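Local coordinates for protein glucose-6-phosphate isomerase (Plasmodium falciparum, PDB 3QKI) that probably catalyses the interconversion of alpha-D-glucose 6-phosphate and beta-D-fructose 6-phosphate, the second step of glycolysis, at residues L395-N400 with I537-G541; H412-C416 with L543-N547; M282-T287 with N301-F305. All coordinates share one frame; numbering follows the deposited sequence.

Contact 1 of 3, residues L395-N400 with I537-G541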
loop_
_atom_site.group_PDB
_atom_site.type_symbol
_atom_site.label_atom_id
_atom_site.label_comp_id
_atom_site.label_asym_id
_atom_site.label_seq_id
_atom_site.Cartn_x
_atom_site.Cartn_y
_atom_site.Cartn_z
ATOM N N LEU A 395 5.300 -10.905 5.067
ATOM C CA LEU A 395 6.472 -11.509 5.694
ATOM C C LEU A 395 6.533 -11.175 7.185
ATOM O O LEU A 395 6.683 -12.074 7.996
ATOM C CB LEU A 395 7.765 -11.087 4.968
ATOM C CG LEU A 395 9.100 -11.587 5.585
ATOM C CD1 LEU A 395 9.206 -13.103 5.542
ATOM C CD2 LEU A 395 10.283 -10.980 4.868
ATOM N N SER A 396 6.336 -9.895 7.543
ATOM C CA SER A 396 6.380 -9.452 8.936
ATOM C C SER A 396 5.110 -9.798 9.701
ATOM O O SER A 396 5.177 -10.460 10.731
ATOM C CB SER A 396 6.601 -7.942 8.994
ATOM O OG SER A 396 7.786 -7.631 8.275
ATOM N N MET A 397 3.961 -9.286 9.219
ATOM C CA MET A 397 2.682 -9.382 9.897
ATOM C C MET A 397 2.120 -10.776 10.057
ATOM O O MET A 397 1.560 -11.085 11.109
ATOM C CB MET A 397 1.669 -8.402 9.304
ATOM C CG MET A 397 2.124 -6.956 9.461
ATOM S SD MET A 397 1.142 -5.731 8.623
ATOM C CE MET A 397 -0.343 -5.672 9.657
ATOM N N GLU A 398 2.248 -11.614 9.031
ATOM C CA GLU A 398 1.743 -12.979 9.124
ATOM C C GLU A 398 2.676 -13.842 9.960
ATOM O O GLU A 398 2.225 -14.762 10.631
ATOM C CB GLU A 398 1.438 -13.545 7.732
ATOM C CG GLU A 398 0.670 -14.851 7.767
ATOM C CD GLU A 398 0.378 -15.417 6.399
ATOM O OE1 GLU A 398 1.331 -15.868 5.724
ATOM O OE2 GLU A 398 -0.807 -15.400 5.993
ATOM N N SER A 399 3.974 -13.533 9.973
ATOM C CA SER A 399 4.896 -14.331 10.776
ATOM C C SER A 399 4.753 -13.942 12.232
ATOM O O SER A 399 4.616 -14.795 13.081
ATOM C CB SER A 399 6.360 -14.090 10.373
ATOM O OG SER A 399 6.700 -14.503 9.061
ATOM N N ASN A 400 4.806 -12.634 12.520
ATOM C CA ASN A 400 4.899 -12.150 13.882
ATOM C C ASN A 400 3.655 -11.539 14.539
ATOM O O ASN A 400 3.748 -11.106 15.682
ATOM C CB ASN A 400 6.185 -11.302 14.046
ATOM C CG ASN A 400 7.471 -12.066 13.828
ATOM O OD1 ASN A 400 7.504 -13.301 13.679
ATOM N ND2 ASN A 400 8.566 -11.352 13.758
ATOM N N ILE A 537 13.000 -10.879 10.341
ATOM C CA ILE A 537 11.738 -11.426 10.855
ATOM C C ILE A 537 11.935 -12.693 11.692
ATOM O O ILE A 537 11.341 -12.815 12.770
ATOM C CB ILE A 537 10.665 -11.525 9.743
ATOM C CG1 ILE A 537 10.131 -10.102 9.394
ATOM C CG2 ILE A 537 9.533 -12.473 10.084
ATOM C CD1 ILE A 537 9.699 -9.161 10.653
ATOM N N VAL A 538 12.812 -13.593 11.235
ATOM C CA VAL A 538 13.141 -14.814 11.959
ATOM C C VAL A 538 13.787 -14.441 13.329
ATOM O O VAL A 538 13.362 -14.963 14.354
ATOM C CB VAL A 538 14.029 -15.763 11.109
ATOM C CG1 VAL A 538 14.702 -16.828 11.970
ATOM C CG2 VAL A 538 13.223 -16.396 9.980
ATOM N N ALA A 539 14.745 -13.497 13.338
ATOM C CA ALA A 539 15.414 -13.048 14.566
ATOM C C ALA A 539 14.403 -12.406 15.501
ATOM O O ALA A 539 14.420 -12.689 16.697
ATOM C CB ALA A 539 16.528 -12.057 14.246
ATOM N N GLU A 540 13.493 -11.582 14.955
ATOM C CA GLU A 540 12.513 -10.887 15.748
ATOM C C GLU A 540 11.485 -11.806 16.425
ATOM O O GLU A 540 11.087 -11.537 17.565
ATOM C CB GLU A 540 11.869 -9.736 14.962
ATOM C CG GLU A 540 11.332 -8.657 15.877
ATOM C CD GLU A 540 10.938 -7.360 15.209
ATOM O OE1 GLU A 540 11.157 -7.210 13.983
ATOM O OE2 GLU A 540 10.424 -6.474 15.929
ATOM N N GLY A 541 11.080 -12.886 15.745
ATOM C CA GLY A 541 10.139 -13.858 16.307
ATOM C C GLY A 541 10.729 -14.521 17.539
ATOM O O GLY A 541 10.034 -14.677 18.544
#

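Contact 2 of 3, residues H412-C416 with L543-N547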
loop_
_atom_site.group_PDB
_atom_site.type_symbol
_atom_site.label_atom_id
_atom_site.label_comp_id
_atom_site.label_asym_id
_atom_site.label_seq_id
_atom_site.Cartn_x
_atom_site.Cartn_y
_atom_site.Cartn_z
ATOM N N HIS A 412 0.426 -10.839 26.417
ATOM C CA HIS A 412 -0.223 -9.527 26.340
ATOM C C HIS A 412 0.713 -8.421 25.869
ATOM O O HIS A 412 0.251 -7.303 25.630
ATOM C CB HIS A 412 -0.921 -9.193 27.675
ATOM C CG HIS A 412 -1.872 -10.277 28.078
ATOM N ND1 HIS A 412 -3.165 -10.346 27.544
ATOM C CD2 HIS A 412 -1.649 -11.381 28.838
ATOM C CE1 HIS A 412 -3.696 -11.457 28.042
ATOM N NE2 HIS A 412 -2.818 -12.121 28.819
ATOM N N TYR A 413 2.010 -8.729 25.724
ATOM C CA TYR A 413 2.973 -7.740 25.265
ATOM C C TYR A 413 2.869 -7.568 23.738
ATOM O O TYR A 413 2.183 -8.344 23.052
ATOM C CB TYR A 413 4.412 -8.074 25.713
ATOM C CG TYR A 413 4.891 -9.468 25.358
ATOM C CD1 TYR A 413 5.358 -9.765 24.078
ATOM C CD2 TYR A 413 4.958 -10.471 26.325
ATOM C CE1 TYR A 413 5.835 -11.036 23.756
ATOM C CE2 TYR A 413 5.470 -11.735 26.023
ATOM C CZ TYR A 413 5.868 -12.025 24.728
ATOM O OH TYR A 413 6.379 -13.260 24.429
ATOM N N ASN A 414 3.535 -6.534 23.217
ATOM C CA ASN A 414 3.521 -6.209 21.802
ATOM C C ASN A 414 4.164 -7.281 20.943
ATOM O O ASN A 414 5.236 -7.775 21.272
ATOM C CB ASN A 414 4.220 -4.864 21.543
ATOM C CG ASN A 414 3.473 -3.665 22.061
ATOM O OD1 ASN A 414 2.327 -3.753 22.492
ATOM N ND2 ASN A 414 4.120 -2.511 22.023
ATOM N N THR A 415 3.501 -7.627 19.836
ATOM C CA THR A 415 4.091 -8.503 18.841
ATOM C C THR A 415 4.359 -7.663 17.601
ATOM O O THR A 415 4.797 -6.510 17.758
ATOM C CB THR A 415 3.444 -9.887 18.741
ATOM O OG1 THR A 415 2.074 -9.755 18.317
ATOM C CG2 THR A 415 3.550 -10.673 20.069
ATOM N N CYS A 416 4.129 -8.199 16.390
ATOM C CA CYS A 416 4.467 -7.447 15.174
ATOM C C CYS A 416 3.768 -6.114 15.045
ATOM O O CYS A 416 2.565 -6.004 15.307
ATOM C CB CYS A 416 4.268 -8.282 13.921
ATOM S SG CYS A 416 5.048 -7.574 12.465
ATOM N N LEU A 543 13.172 -13.121 19.459
ATOM C CA LEU A 543 13.234 -12.052 20.473
ATOM C C LEU A 543 11.859 -11.924 21.155
ATOM O O LEU A 543 11.793 -11.756 22.374
ATOM C CB LEU A 543 13.623 -10.691 19.852
ATOM C CG LEU A 543 15.014 -10.557 19.224
ATOM C CD1 LEU A 543 15.180 -9.163 18.627
ATOM C CD2 LEU A 543 16.124 -10.858 20.226
ATOM N N LEU A 544 10.767 -12.017 20.362
ATOM C CA LEU A 544 9.386 -11.921 20.872
ATOM C C LEU A 544 8.923 -13.192 21.549
ATOM O O LEU A 544 7.853 -13.202 22.166
ATOM C CB LEU A 544 8.425 -11.588 19.727
ATOM C CG LEU A 544 8.536 -10.166 19.164
ATOM C CD1 LEU A 544 7.756 -10.046 17.886
ATOM C CD2 LEU A 544 8.090 -9.120 20.189
ATOM N N ASN A 545 9.703 -14.281 21.373
ATOM C CA ASN A 545 9.418 -15.634 21.843
ATOM C C ASN A 545 8.072 -16.137 21.295
ATOM O O ASN A 545 7.265 -16.695 22.027
ATOM C CB ASN A 545 9.486 -15.739 23.380
ATOM C CG ASN A 545 9.587 -17.148 23.871
ATOM O OD1 ASN A 545 10.220 -18.000 23.248
ATOM N ND2 ASN A 545 8.911 -17.438 24.968
ATOM N N ILE A 546 7.831 -15.919 20.007
ATOM C CA ILE A 546 6.602 -16.399 19.352
ATOM C C ILE A 546 6.995 -17.338 18.204
ATOM O O ILE A 546 8.177 -17.436 17.852
ATOM C CB ILE A 546 5.689 -15.243 18.876
ATOM C CG1 ILE A 546 6.419 -14.334 17.849
ATOM C CG2 ILE A 546 5.023 -14.487 20.073
ATOM C CD1 ILE A 546 5.592 -13.197 17.325
ATOM N N ASN A 547 6.022 -18.033 17.641
ATOM C CA ASN A 547 6.278 -18.925 16.519
ATOM C C ASN A 547 6.029 -18.126 15.215
ATOM O O ASN A 547 4.889 -17.833 14.883
ATOM C CB ASN A 547 5.420 -20.195 16.601
ATOM C CG ASN A 547 5.676 -21.175 15.469
ATOM O OD1 ASN A 547 6.660 -21.083 14.742
ATOM N ND2 ASN A 547 4.812 -22.151 15.312
HETATM O O HOH W 1 7.293 -15.062 26.355
#

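Contact 3 of 3, residues M282-T287 with N301-F305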
loop_
_atom_site.group_PDB
_atom_site.type_symbol
_atom_site.label_atom_id
_atom_site.label_comp_id
_atom_site.label_asym_id
_atom_site.label_seq_id
_atom_site.Cartn_x
_atom_site.Cartn_y
_atom_site.Cartn_z
ATOM N N MET A 282 0.224 -24.507 -19.919
ATOM C CA MET A 282 -0.024 -24.599 -18.481
ATOM C C MET A 282 1.093 -25.242 -17.710
ATOM O O MET A 282 1.607 -26.297 -18.091
ATOM C CB MET A 282 -1.319 -25.374 -18.209
ATOM C CG MET A 282 -2.518 -24.814 -18.933
ATOM S SD MET A 282 -4.036 -25.574 -18.384
ATOM C CE MET A 282 -4.648 -24.287 -17.382
ATOM N N VAL A 283 1.487 -24.590 -16.618
ATOM C CA VAL A 283 2.474 -25.111 -15.690
ATOM C C VAL A 283 1.972 -25.019 -14.244
ATOM O O VAL A 283 1.117 -24.171 -13.927
ATOM C CB VAL A 283 3.962 -24.719 -15.919
ATOM C CG1 VAL A 283 4.203 -24.118 -17.285
ATOM C CG2 VAL A 283 4.517 -23.835 -14.831
ATOM N N ALA A 284 2.438 -25.932 -13.382
ATOM C CA ALA A 284 2.043 -25.861 -11.985
ATOM C C ALA A 284 3.236 -25.838 -11.076
ATOM O O ALA A 284 4.252 -26.460 -11.360
ATOM C CB ALA A 284 1.144 -27.037 -11.626
ATOM N N VAL A 285 3.112 -25.123 -9.959
ATOM C CA VAL A 285 4.117 -25.129 -8.911
ATOM C C VAL A 285 3.308 -25.696 -7.768
ATOM O O VAL A 285 2.416 -25.016 -7.243
ATOM C CB VAL A 285 4.760 -23.758 -8.605
ATOM C CG1 VAL A 285 5.682 -23.862 -7.400
ATOM C CG2 VAL A 285 5.534 -23.234 -9.822
ATOM N N SER A 286 3.509 -27.009 -7.500
ATOM C CA SER A 286 2.701 -27.770 -6.547
ATOM C C SER A 286 3.350 -29.130 -6.234
ATOM O O SER A 286 4.272 -29.559 -6.932
ATOM C CB SER A 286 1.343 -28.074 -7.186
ATOM O OG SER A 286 0.445 -28.739 -6.314
ATOM N N THR A 287 2.786 -29.858 -5.243
ATOM C CA THR A 287 3.260 -31.232 -4.955
ATOM C C THR A 287 2.128 -32.204 -5.132
ATOM O O THR A 287 2.333 -33.423 -5.040
ATOM C CB THR A 287 3.863 -31.333 -3.573
ATOM O OG1 THR A 287 2.904 -30.846 -2.634
ATOM C CG2 THR A 287 5.144 -30.555 -3.475
ATOM N N ASN A 301 5.752 -30.390 -16.493
ATOM C CA ASN A 301 5.327 -29.014 -16.236
ATOM C C ASN A 301 4.927 -28.741 -14.766
ATOM O O ASN A 301 4.336 -27.696 -14.454
ATOM C CB ASN A 301 4.232 -28.617 -17.253
ATOM C CG ASN A 301 4.779 -28.292 -18.633
ATOM O OD1 ASN A 301 5.870 -28.716 -19.025
ATOM N ND2 ASN A 301 4.106 -27.415 -19.341
ATOM N N VAL A 302 5.313 -29.650 -13.872
ATOM C CA VAL A 302 5.041 -29.524 -12.441
ATOM C C VAL A 302 6.355 -29.369 -11.712
ATOM O O VAL A 302 7.239 -30.234 -11.800
ATOM C CB VAL A 302 4.168 -30.646 -11.834
ATOM C CG1 VAL A 302 3.834 -30.338 -10.378
ATOM C CG2 VAL A 302 2.891 -30.843 -12.636
ATOM N N PHE A 303 6.493 -28.237 -11.014
ATOM C CA PHE A 303 7.706 -27.873 -10.289
ATOM C C PHE A 303 7.421 -27.960 -8.788
ATOM O O PHE A 303 6.469 -27.373 -8.285
ATOM C CB PHE A 303 8.174 -26.484 -10.728
ATOM C CG PHE A 303 8.556 -26.440 -12.198
ATOM C CD1 PHE A 303 7.582 -26.333 -13.189
ATOM C CD2 PHE A 303 9.878 -26.571 -12.590
ATOM C CE1 PHE A 303 7.940 -26.291 -14.533
ATOM C CE2 PHE A 303 10.227 -26.548 -13.944
ATOM C CZ PHE A 303 9.258 -26.413 -14.903
ATOM N N GLU A 304 8.193 -28.766 -8.100
ATOM C CA GLU A 304 7.955 -29.013 -6.696
ATOM C C GLU A 304 8.632 -28.037 -5.728
ATOM O O GLU A 304 9.597 -27.348 -6.055
ATOM C CB GLU A 304 8.235 -30.510 -6.359
ATOM C CG GLU A 304 9.593 -30.824 -5.764
ATOM C CD GLU A 304 10.030 -32.279 -5.747
ATOM O OE1 GLU A 304 10.106 -32.867 -4.644
ATOM O OE2 GLU A 304 10.396 -32.798 -6.828
ATOM N N PHE A 305 8.052 -27.968 -4.540
ATOM C CA PHE A 305 8.550 -27.273 -3.363
ATOM C C PHE A 305 8.156 -28.096 -2.136
ATOM O O PHE A 305 7.496 -29.119 -2.298
ATOM C CB PHE A 305 8.247 -25.769 -3.338
ATOM C CG PHE A 305 6.831 -25.314 -3.097
ATOM C CD1 PHE A 305 5.850 -25.503 -4.063
ATOM C CD2 PHE A 305 6.517 -24.548 -1.984
ATOM C CE1 PHE A 305 4.564 -25.009 -3.878
ATOM C CE2 PHE A 305 5.230 -24.048 -1.800
ATOM C CZ PHE A 305 4.258 -24.283 -2.748
#

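Contact 1 of 3, residues L395-N400 with I537-G541
L395 opens the contact with its backbone oxygen as well as its side chain: O lies 3.6 Å from CG2 of I537, and CG makes a looser apolar contact with CG1 of the same isoleucine. One residue on, S396 meets the far end of the CG1 branch, its OG 3.4 Å from I537 CD1; the polar need of that hydroxyl is met within its own helix by the carbonyl of I392. S399 CB lies 3.6 Å from I537 CG2. Its OG lies beside its own backbone N (chi1 -65°), and from there it donates to L395 O at 2.7 Å. I537 thus enters as a knob into the hole formed by L395, S396, S399 and N400, CD1 on S396 and CG2 against both L395 O and S399 CB.

N400, the last residue of its helix, supplies the polar link. Its ND2 donates to I537 O at 3.3 Å, almost straight (169°) and near the plane of the amide. That carbonyl already accepts the helical bond from G541 N, and the two donors come to it from opposite faces. OD1 of N400 is taken by S548 OG, so the amide's flip is fixed. The helical segments run roughly parallel, their axes 29° apart and 10.2 Å at closest approach. E398, a fructose 6-phosphate-binding residue salt-bridged through OE1 to R312, which also bonds S399 OG, packs on S430 of the second subunit, whereas helix 523-543 reaches helix 356-371 through A539 and E540, and Y419 of strand 418-420 touches both S396 and I537.

Contact 2 of 3, residues H412-C416 with L543-N547
With chi1 at 53°, the ring of Y413 is set between its own backbone N and carbonyl carbon, which carries the phenol across to the end of the opposing helix; L544, with CG beside its backbone N (chi1 -71°), sends its two methyls toward N414 and T415. Y413 OH donates to L544 O over 2.7 Å, tilted 26° from the carbonyl plane, and the acceptor lies at the ring edge. A water 2.8 Å from Y413 OH donates a hydrogen bond to it and in turn accepts from N545 ND2 at 3.2 Å, so the phenol is gripped by two bonds. CD2 of L544 touches N414 O at 3.3 Å, a carbonyl that also receives H369 NE2, while CD1 lies against T415 CA. T415 and I546 cross obliquely, CG2 to CG2 at 4.1 Å; the threonine hydroxyl is engaged by K402 O.

F365 and H369 of helix 356-371 pack on L544, and the H369 ring also meets that of Y413. N545 has positive phi and closes helix 523-543 in a Schellman motif, the usual way of ending a helix and turning the chain; here the loop before strand 418-420 packs on that terminus.

Contact 3 of 3, residues M282-T287 with N301-F305
M282-T287 and N301-F305 pair in parallel, A284 opposite V302 and V285 opposite F303, through three backbone bonds: A284 N to N301 O at 2.8 Å, F303 N to A284 O at 2.9 Å, and S286 N to F303 O, more bent at 141°. The side chain of N301 adds a fourth bond at the N-terminal end of the pairing. Its CG stands beside the backbone N (chi1 -77°), which lets ND2 reach M282 O at 3.0 Å; the bond is straight (171°) and in the amide plane, but meets the carbonyl from above its plane. The V283 side chain crosses that of N301 at about a right angle, with V283 CG1 3.9 Å from N301 ND2.

On the face carrying V285 and F303, CG1 of V285 meets CD1 of F305 at 3.7 Å, again nearly perpendicularly. L322 and the cation-pi partner K145 meet F303. On the A284 and V302 face, CB of A284 lies 4.3 Å from CG2 of V302, and helix 289-295 of this beta-alpha-beta unit packs there through L289 and T292. F305 N and O are buried with no partner in the model, T287 CG2 lying a tight 3.0 Å from F305 O. Backbone bonds and packing on both faces hold this sheet edge, where the hydroxyls of S286 and T287, bonded to S249 O and K250 NZ, probably help position these two fructose 6-phosphate-binding residues.

Overall arrangement
Contacts 1 and 2 form one continuous region, their centres about 9 Å apart. The backbone joins them twice: N400 O probably accepts from C416 N at 3.0 Å, and G541 O probably accepts from I546 N at 2.9 Å, so the ends of helices 388-400 and 523-543 are tied to the loops that contact 2 brings together. Contact 3 belongs to the separate parallel five-stranded sheet, its centre about 27 Å from that of contact 1 and about 35 Å from that of contact 2. Contacts 1 and 3 both border the fructose 6-phosphate site, empty in this chain: contact 1 holds E398, and the F305 side chain is about 5 Å from that of S177. Contact 2 approaches through C416, about 8 Å from E398, side chain to side chain.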